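Local structure of CmeC (Campylobacter jejuni, 4MT4) at residues Q161-N172 and V426-N437. The protein probably serves as the outer-membrane channel of a drug efflux system, a member of the outer membrane factor family through which exported compounds leave the cell. Residues are numbered along the deposited sequence; the frame is centred on the assembly and turned at random.
Sequences QTYFNLVNAYEN and VAFNNIKYSYAN
Tyr-433 is the knob of this contact: its ring drops between Phe-164, Val-167, Asn-168 and Glu-171, one face lying over the backbone at Asn-168. With CG anti to its own carbonyl carbon (chi1 -64°), the ring leans across to the other helix, slanting toward that helix's C-terminal end, where Val-167 meets its hydroxyl end at about a right angle, CG1 3.5 Å from CZ. Phe-164 also crosses Tyr-433 at about a right angle, bringing its CD1 to the tyrosine's rim, while Ala-436 sets its methyl over one face of the Phe-164 ring, CB 3.7 Å from the centroid. Phe-41 adds an edge-to-face partner for that phenylalanine. The two segments belong to helices 129-195 and 411-445 of the long α-helical barrel that outer membrane factors build as trimers; here they run antiparallel at 169°, their axes 9.3 Å apart.

Toward Val-426 the interface turns polar, with asparagines from both helices interlocked. Asn-430 OD1 takes two N-H groups: Asn-172 ND2 arrives in the carbonyl plane on a lone pair, nearly straight at 2.8 Å, whereas Asn-168 ND2 comes in tilted and longer, 3.2 Å from the same OD1. Asn-172 then uses its other end, OD1 accepting from Asn-429 ND2 at 3.0 Å, so both ends of its amide are held in the orientation modelled. Beside this cluster a water links Tyr-433 OH to Glu-171 OE1, with a weak third bond to Lys-432 NZ.

At the opposite end Gln-161, extended beyond CG, reaches Asn-437 O with NE2 at 3.0 Å in a bent bond; that nitrogen's stronger partner is Asp-441. Asn-437 ND2 makes a weak bond to Asn-165 OD1, the two amides 83° apart, and its OD1, pressed against Phe-164 CB, is buried without a polar partner.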
ATOM      1  N   GLN B 161       8.399  20.835   3.435  1.00 44.32           N
ATOM      2  CA  GLN B 161       7.713  21.047   2.167  1.00 43.81           C
ATOM      3  C   GLN B 161       6.222  21.317   2.359  1.00 49.19           C
ATOM      4  O   GLN B 161       5.593  21.972   1.530  1.00 52.32           O
ATOM      5  CB  GLN B 161       7.917  19.844   1.241  1.00 37.26           C
ATOM      6  CG  GLN B 161       9.332  19.718   0.687  1.00 39.08           C
ATOM      7  CD  GLN B 161       9.468  18.606  -0.335  1.00 44.83           C
ATOM      8  OE1 GLN B 161       8.686  17.656  -0.341  1.00 52.20           O
ATOM      9  NE2 GLN B 161      10.459  18.724  -1.213  1.00 55.27           N
ATOM     10  N   THR B 162       5.659  20.814   3.454  1.00 46.78           N
ATOM     11  CA  THR B 162       4.267  21.096   3.793  1.00 51.33           C
ATOM     12  C   THR B 162       4.143  22.529   4.299  1.00 51.13           C
ATOM     13  O   THR B 162       3.172  23.227   3.999  1.00 42.62           O
ATOM     14  CB  THR B 162       3.727  20.120   4.858  1.00 36.81           C
ATOM     15  OG1 THR B 162       3.737  18.788   4.332  1.00 44.18           O
ATOM     16  CG2 THR B 162       2.304  20.485   5.262  1.00 37.89           C
ATOM     17  N   TYR B 163       5.143  22.961   5.062  1.00 42.89           N
ATOM     18  CA  TYR B 163       5.203  24.332   5.555  1.00 43.27           C
ATOM     19  C   TYR B 163       5.223  25.326   4.399  1.00 54.30           C
ATOM     20  O   TYR B 163       4.473  26.300   4.393  1.00 49.98           O
ATOM     21  CB  TYR B 163       6.437  24.533   6.439  1.00 42.30           C
ATOM     22  CG  TYR B 163       6.736  25.980   6.779  1.00 53.98           C
ATOM     23  CD1 TYR B 163       6.078  26.619   7.821  1.00 50.71           C
ATOM     24  CD2 TYR B 163       7.682  26.702   6.062  1.00 44.67           C
ATOM     25  CE1 TYR B 163       6.348  27.939   8.138  1.00 55.33           C
ATOM     26  CE2 TYR B 163       7.961  28.023   6.369  1.00 52.27           C
ATOM     27  CZ  TYR B 163       7.291  28.636   7.408  1.00 63.33           C
ATOM     28  OH  TYR B 163       7.563  29.947   7.722  1.00 50.89           O
ATOM     29  N   PHE B 164       6.086  25.063   3.423  1.00 41.96           N
ATOM     30  CA  PHE B 164       6.246  25.939   2.270  1.00 47.07           C
ATOM     31  C   PHE B 164       5.011  25.938   1.375  1.00 58.29           C
ATOM     32  O   PHE B 164       4.665  26.960   0.782  1.00 46.50           O
ATOM     33  CB  PHE B 164       7.481  25.533   1.466  1.00 46.77           C
ATOM     34  CG  PHE B 164       8.768  26.081   2.016  1.00 52.43           C
ATOM     35  CD1 PHE B 164       8.819  27.365   2.533  1.00 46.52           C
ATOM     36  CD2 PHE B 164       9.920  25.312   2.029  1.00 45.71           C
ATOM     37  CE1 PHE B 164       9.996  27.877   3.043  1.00 46.51           C
ATOM     38  CE2 PHE B 164      11.103  25.818   2.540  1.00 50.72           C
ATOM     39  CZ  PHE B 164      11.141  27.103   3.049  1.00 46.92           C
ATOM     40  N   ASN B 165       4.349  24.788   1.276  1.00 44.89           N
ATOM     41  CA  ASN B 165       3.089  24.698   0.548  1.00 47.54           C
ATOM     42  C   ASN B 165       1.993  25.476   1.266  1.00 55.34           C
ATOM     43  O   ASN B 165       1.077  26.007   0.635  1.00 56.41           O
ATOM     44  CB  ASN B 165       2.665  23.241   0.369  1.00 43.56           C
ATOM     45  CG  ASN B 165       3.479  22.518  -0.685  1.00 48.03           C
ATOM     46  OD1 ASN B 165       4.057  23.142  -1.575  1.00 61.22           O
ATOM     47  ND2 ASN B 165       3.522  21.194  -0.594  1.00 51.80           N
ATOM     48  N   LEU B 166       2.097  25.540   2.590  1.00 49.16           N
ATOM     49  CA  LEU B 166       1.150  26.299   3.397  1.00 55.37           C
ATOM     50  C   LEU B 166       1.360  27.800   3.213  1.00 50.71           C
ATOM     51  O   LEU B 166       0.399  28.552   3.046  1.00 46.11           O
ATOM     52  CB  LEU B 166       1.281  25.929   4.873  1.00 38.20           C
ATOM     53  CG  LEU B 166       0.423  26.757   5.830  1.00 44.17           C
ATOM     54  CD1 LEU B 166      -1.057  26.588   5.509  1.00 42.65           C
ATOM     55  CD2 LEU B 166       0.709  26.391   7.277  1.00 52.16           C
ATOM     56  N   VAL B 167       2.620  28.226   3.249  1.00 43.93           N
ATOM     57  CA  VAL B 167       2.965  29.629   3.036  1.00 53.68           C
ATOM     58  C   VAL B 167       2.564  30.057   1.629  1.00 48.63           C
ATOM     59  O   VAL B 167       2.099  31.175   1.413  1.00 50.28           O
ATOM     60  CB  VAL B 167       4.472  29.888   3.243  1.00 59.71           C
ATOM     61  CG1 VAL B 167       4.787  31.359   3.058  1.00 41.94           C
ATOM     62  CG2 VAL B 167       4.905  29.424   4.624  1.00 44.91           C
ATOM     63  N   ASN B 168       2.751  29.149   0.677  1.00 49.98           N
ATOM     64  CA  ASN B 168       2.328  29.365  -0.699  1.00 41.47           C
ATOM     65  C   ASN B 168       0.818  29.565  -0.759  1.00 54.41           C
ATOM     66  O   ASN B 168       0.316  30.401  -1.510  1.00 54.29           O
ATOM     67  CB  ASN B 168       2.744  28.179  -1.570  1.00 38.68           C
ATOM     68  CG  ASN B 168       2.661  28.476  -3.056  1.00 46.40           C
ATOM     69  OD1 ASN B 168       3.051  27.649  -3.880  1.00 53.53           O
ATOM     70  ND2 ASN B 168       2.169  29.657  -3.407  1.00 55.48           N
ATOM     71  N   ALA B 169       0.102  28.792   0.048  1.00 53.21           N
ATOM     72  CA  ALA B 169      -1.351  28.867   0.099  1.00 46.37           C
ATOM     73  C   ALA B 169      -1.814  30.163   0.755  1.00 57.13           C
ATOM     74  O   ALA B 169      -2.822  30.743   0.355  1.00 48.98           O
ATOM     75  CB  ALA B 169      -1.914  27.667   0.835  1.00 42.75           C
ATOM     76  N   TYR B 170      -1.071  30.615   1.760  1.00 49.47           N
ATOM     77  CA  TYR B 170      -1.368  31.881   2.421  1.00 55.03           C
ATOM     78  C   TYR B 170      -1.178  33.055   1.465  1.00 53.34           C
ATOM     79  O   TYR B 170      -2.003  33.969   1.417  1.00 61.80           O
ATOM     80  CB  TYR B 170      -0.485  32.072   3.657  1.00 45.24           C
ATOM     81  CG  TYR B 170      -1.057  31.499   4.936  1.00 62.36           C
ATOM     82  CD1 TYR B 170      -2.214  32.025   5.500  1.00 54.09           C
ATOM     83  CD2 TYR B 170      -0.427  30.449   5.592  1.00 57.32           C
ATOM     84  CE1 TYR B 170      -2.736  31.508   6.673  1.00 61.72           C
ATOM     85  CE2 TYR B 170      -0.940  29.928   6.766  1.00 51.49           C
ATOM     86  CZ  TYR B 170      -2.095  30.460   7.302  1.00 62.59           C
ATOM     87  OH  TYR B 170      -2.604  29.938   8.470  1.00 74.02           O
ATOM     88  N   GLU B 171      -0.087  33.016   0.705  1.00 53.24           N
ATOM     89  CA  GLU B 171       0.249  34.081  -0.235  1.00 59.75           C
ATOM     90  C   GLU B 171      -0.791  34.218  -1.341  1.00 65.34           C
ATOM     91  O   GLU B 171      -1.198  35.327  -1.685  1.00 61.59           O
ATOM     92  CB  GLU B 171       1.629  33.832  -0.844  1.00 59.49           C
ATOM     93  CG  GLU B 171       2.784  34.110   0.106  1.00 65.86           C
ATOM     94  CD  GLU B 171       2.975  35.592   0.366  1.00 84.84           C
ATOM     95  OE1 GLU B 171       3.468  36.295  -0.541  1.00 75.15           O
ATOM     96  OE2 GLU B 171       2.628  36.052   1.475  1.00 79.82           O
ATOM     97  N   ASN B 172      -1.215  33.088  -1.898  1.00 59.97           N
ATOM     98  CA  ASN B 172      -2.232  33.095  -2.942  1.00 52.87           C
ATOM     99  C   ASN B 172      -3.591  33.531  -2.402  1.00 63.02           C
ATOM    100  O   ASN B 172      -4.360  34.193  -3.099  1.00 61.08           O
ATOM    101  CB  ASN B 172      -2.346  31.717  -3.595  1.00 44.44           C
ATOM    102  CG  ASN B 172      -1.164  31.397  -4.488  1.00 50.23           C
ATOM    103  OD1 ASN B 172      -0.425  32.288  -4.902  1.00 60.13           O
ATOM    104  ND2 ASN B 172      -0.985  30.117  -4.796  1.00 54.80           N
ATOM    105  N   VAL B 426       0.041  34.907  -8.807  1.00 52.08           N
ATOM    106  CA  VAL B 426      -0.148  33.583  -8.227  1.00 54.96           C
ATOM    107  C   VAL B 426       0.891  32.601  -8.760  1.00 62.54           C
ATOM    108  O   VAL B 426       1.459  31.809  -8.005  1.00 51.88           O
ATOM    109  CB  VAL B 426      -1.566  33.042  -8.512  1.00 55.09           C
ATOM    110  CG1 VAL B 426      -1.675  31.572  -8.137  1.00 49.09           C
ATOM    111  CG2 VAL B 426      -2.606  33.863  -7.763  1.00 41.68           C
ATOM    112  N   ALA B 427       1.144  32.669 -10.064  1.00 53.35           N
ATOM    113  CA  ALA B 427       2.115  31.791 -10.708  1.00 41.09           C
ATOM    114  C   ALA B 427       3.508  31.989 -10.122  1.00 55.96           C
ATOM    115  O   ALA B 427       4.255  31.031  -9.944  1.00 62.22           O
ATOM    116  CB  ALA B 427       2.136  32.029 -12.211  1.00 48.06           C
ATOM    117  N   PHE B 428       3.846  33.236  -9.811  1.00 52.98           N
ATOM    118  CA  PHE B 428       5.148  33.544  -9.230  1.00 58.06           C
ATOM    119  C   PHE B 428       5.257  33.010  -7.807  1.00 55.60           C
ATOM    120  O   PHE B 428       6.324  32.564  -7.387  1.00 50.19           O
ATOM    121  CB  PHE B 428       5.407  35.051  -9.247  1.00 46.75           C
ATOM    122  CG  PHE B 428       6.736  35.443  -8.662  1.00 39.28           C
ATOM    123  CD1 PHE B 428       7.894  34.779  -9.033  1.00 47.87           C
ATOM    124  CD2 PHE B 428       6.827  36.480  -7.751  1.00 47.46           C
ATOM    125  CE1 PHE B 428       9.115  35.136  -8.499  1.00 47.50           C
ATOM    126  CE2 PHE B 428       8.047  36.845  -7.215  1.00 55.76           C
ATOM    127  CZ  PHE B 428       9.194  36.172  -7.590  1.00 52.49           C
ATOM    128  N   ASN B 429       4.153  33.063  -7.068  1.00 54.09           N
ATOM    129  CA  ASN B 429       4.105  32.487  -5.730  1.00 55.96           C
ATOM    130  C   ASN B 429       4.337  30.981  -5.771  1.00 49.56           C
ATOM    131  O   ASN B 429       5.089  30.436  -4.966  1.00 49.89           O
ATOM    132  CB  ASN B 429       2.763  32.784  -5.056  1.00 46.48           C
ATOM    133  CG  ASN B 429       2.619  34.236  -4.652  1.00 56.10           C
ATOM    134  OD1 ASN B 429       3.607  34.922  -4.394  1.00 57.96           O
ATOM    135  ND2 ASN B 429       1.381  34.710  -4.584  1.00 49.57           N
ATOM    136  N   ASN B 430       3.686  30.318  -6.722  1.00 45.40           N
ATOM    137  CA  ASN B 430       3.799  28.873  -6.873  1.00 48.60           C
ATOM    138  C   ASN B 430       5.207  28.432  -7.262  1.00 52.92           C
ATOM    139  O   ASN B 430       5.694  27.410  -6.789  1.00 49.43           O
ATOM    140  CB  ASN B 430       2.790  28.374  -7.907  1.00 37.74           C
ATOM    141  CG  ASN B 430       1.354  28.589  -7.470  1.00 45.68           C
ATOM    142  OD1 ASN B 430       1.097  29.150  -6.404  1.00 40.33           O
ATOM    143  ND2 ASN B 430       0.411  28.149  -8.294  1.00 44.51           N
ATOM    144  N   ILE B 431       5.851  29.207  -8.130  1.00 54.21           N
ATOM    145  CA  ILE B 431       7.226  28.933  -8.535  1.00 51.72           C
ATOM    146  C   ILE B 431       8.182  29.163  -7.369  1.00 56.89           C
ATOM    147  O   ILE B 431       9.128  28.401  -7.164  1.00 59.00           O
ATOM    148  CB  ILE B 431       7.653  29.818  -9.728  1.00 46.97           C
ATOM    149  CG1 ILE B 431       6.834  29.468 -10.970  1.00 44.82           C
ATOM    150  CG2 ILE B 431       9.141  29.664 -10.017  1.00 45.47           C
ATOM    151  CD1 ILE B 431       7.031  28.052 -11.454  1.00 50.26           C
ATOM    152  N   LYS B 432       7.913  30.215  -6.604  1.00 47.48           N
ATOM    153  CA  LYS B 432       8.767  30.621  -5.493  1.00 49.67           C
ATOM    154  C   LYS B 432       8.960  29.505  -4.467  1.00 58.40           C
ATOM    155  O   LYS B 432      10.075  29.262  -4.001  1.00 47.90           O
ATOM    156  CB  LYS B 432       8.177  31.855  -4.812  1.00 47.82           C
ATOM    157  CG  LYS B 432       9.092  32.516  -3.797  1.00 67.23           C
ATOM    158  CD  LYS B 432       8.462  33.793  -3.266  1.00 69.74           C
ATOM    159  CE  LYS B 432       8.031  34.708  -4.405  1.00 62.96           C
ATOM    160  NZ  LYS B 432       7.289  35.908  -3.926  1.00 78.64           N
ATOM    161  N   TYR B 433       7.870  28.823  -4.126  1.00 41.61           N
ATOM    162  CA  TYR B 433       7.908  27.789  -3.097  1.00 50.43           C
ATOM    163  C   TYR B 433       8.089  26.405  -3.705  1.00 51.52           C
ATOM    164  O   TYR B 433       8.385  25.442  -3.002  1.00 55.57           O
ATOM    165  CB  TYR B 433       6.642  27.849  -2.241  1.00 47.85           C
ATOM    166  CG  TYR B 433       6.537  29.143  -1.468  1.00 46.17           C
ATOM    167  CD1 TYR B 433       7.097  29.269  -0.204  1.00 37.30           C
ATOM    168  CD2 TYR B 433       5.901  30.248  -2.015  1.00 53.26           C
ATOM    169  CE1 TYR B 433       7.015  30.457   0.497  1.00 52.45           C
ATOM    170  CE2 TYR B 433       5.813  31.437  -1.324  1.00 42.79           C
ATOM    171  CZ  TYR B 433       6.370  31.539  -0.069  1.00 62.34           C
ATOM    172  OH  TYR B 433       6.281  32.728   0.617  1.00 52.01           O
ATOM    173  N   SER B 434       7.914  26.311  -5.019  1.00 47.68           N
ATOM    174  CA  SER B 434       8.304  25.105  -5.734  1.00 45.69           C
ATOM    175  C   SER B 434       9.821  25.050  -5.794  1.00 49.60           C
ATOM    176  O   SER B 434      10.411  23.973  -5.853  1.00 56.34           O
ATOM    177  CB  SER B 434       7.708  25.070  -7.142  1.00 40.20           C
ATOM    178  OG  SER B 434       6.295  24.971  -7.097  1.00 65.83           O
ATOM    179  N   TYR B 435      10.447  26.222  -5.778  1.00 50.68           N
ATOM    180  CA  TYR B 435      11.900  26.308  -5.762  1.00 58.47           C
ATOM    181  C   TYR B 435      12.438  25.993  -4.374  1.00 43.80           C
ATOM    182  O   TYR B 435      13.490  25.372  -4.234  1.00 45.73           O
ATOM    183  CB  TYR B 435      12.380  27.692  -6.205  1.00 39.78           C
ATOM    184  CG  TYR B 435      13.889  27.802  -6.244  1.00 45.09           C
ATOM    185  CD1 TYR B 435      14.620  27.203  -7.263  1.00 40.65           C
ATOM    186  CD2 TYR B 435      14.584  28.494  -5.259  1.00 39.53           C
ATOM    187  CE1 TYR B 435      15.999  27.292  -7.300  1.00 40.11           C
ATOM    188  CE2 TYR B 435      15.962  28.588  -5.290  1.00 46.85           C
ATOM    189  CZ  TYR B 435      16.666  27.987  -6.313  1.00 45.83           C
ATOM    190  OH  TYR B 435      18.041  28.080  -6.347  1.00 45.72           O
ATOM    191  N   ALA B 436      11.709  26.434  -3.352  1.00 41.47           N
ATOM    192  CA  ALA B 436      12.065  26.139  -1.969  1.00 49.43           C
ATOM    193  C   ALA B 436      12.021  24.634  -1.729  1.00 44.81           C
ATOM    194  O   ALA B 436      12.919  24.068  -1.107  1.00 46.66           O
ATOM    195  CB  ALA B 436      11.133  26.863  -1.009  1.00 47.61           C
ATOM    196  N   ASN B 437      10.973  23.993  -2.236  1.00 38.50           N
ATOM    197  CA  ASN B 437      10.825  22.548  -2.119  1.00 54.43           C
ATOM    198  C   ASN B 437      11.790  21.795  -3.029  1.00 49.07           C
ATOM    199  O   ASN B 437      12.091  20.624  -2.794  1.00 48.83           O
ATOM    200  CB  ASN B 437       9.387  22.128  -2.431  1.00 44.16           C
ATOM    201  CG  ASN B 437       8.409  22.555  -1.354  1.00 41.74           C
ATOM    202  OD1 ASN B 437       8.807  22.954  -0.260  1.00 45.94           O
ATOM    203  ND2 ASN B 437       7.118  22.462  -1.656  1.00 41.00           N
TER
HETATM  204  O   HOH W   1       5.797  35.059  -0.950  1.00 52.76           O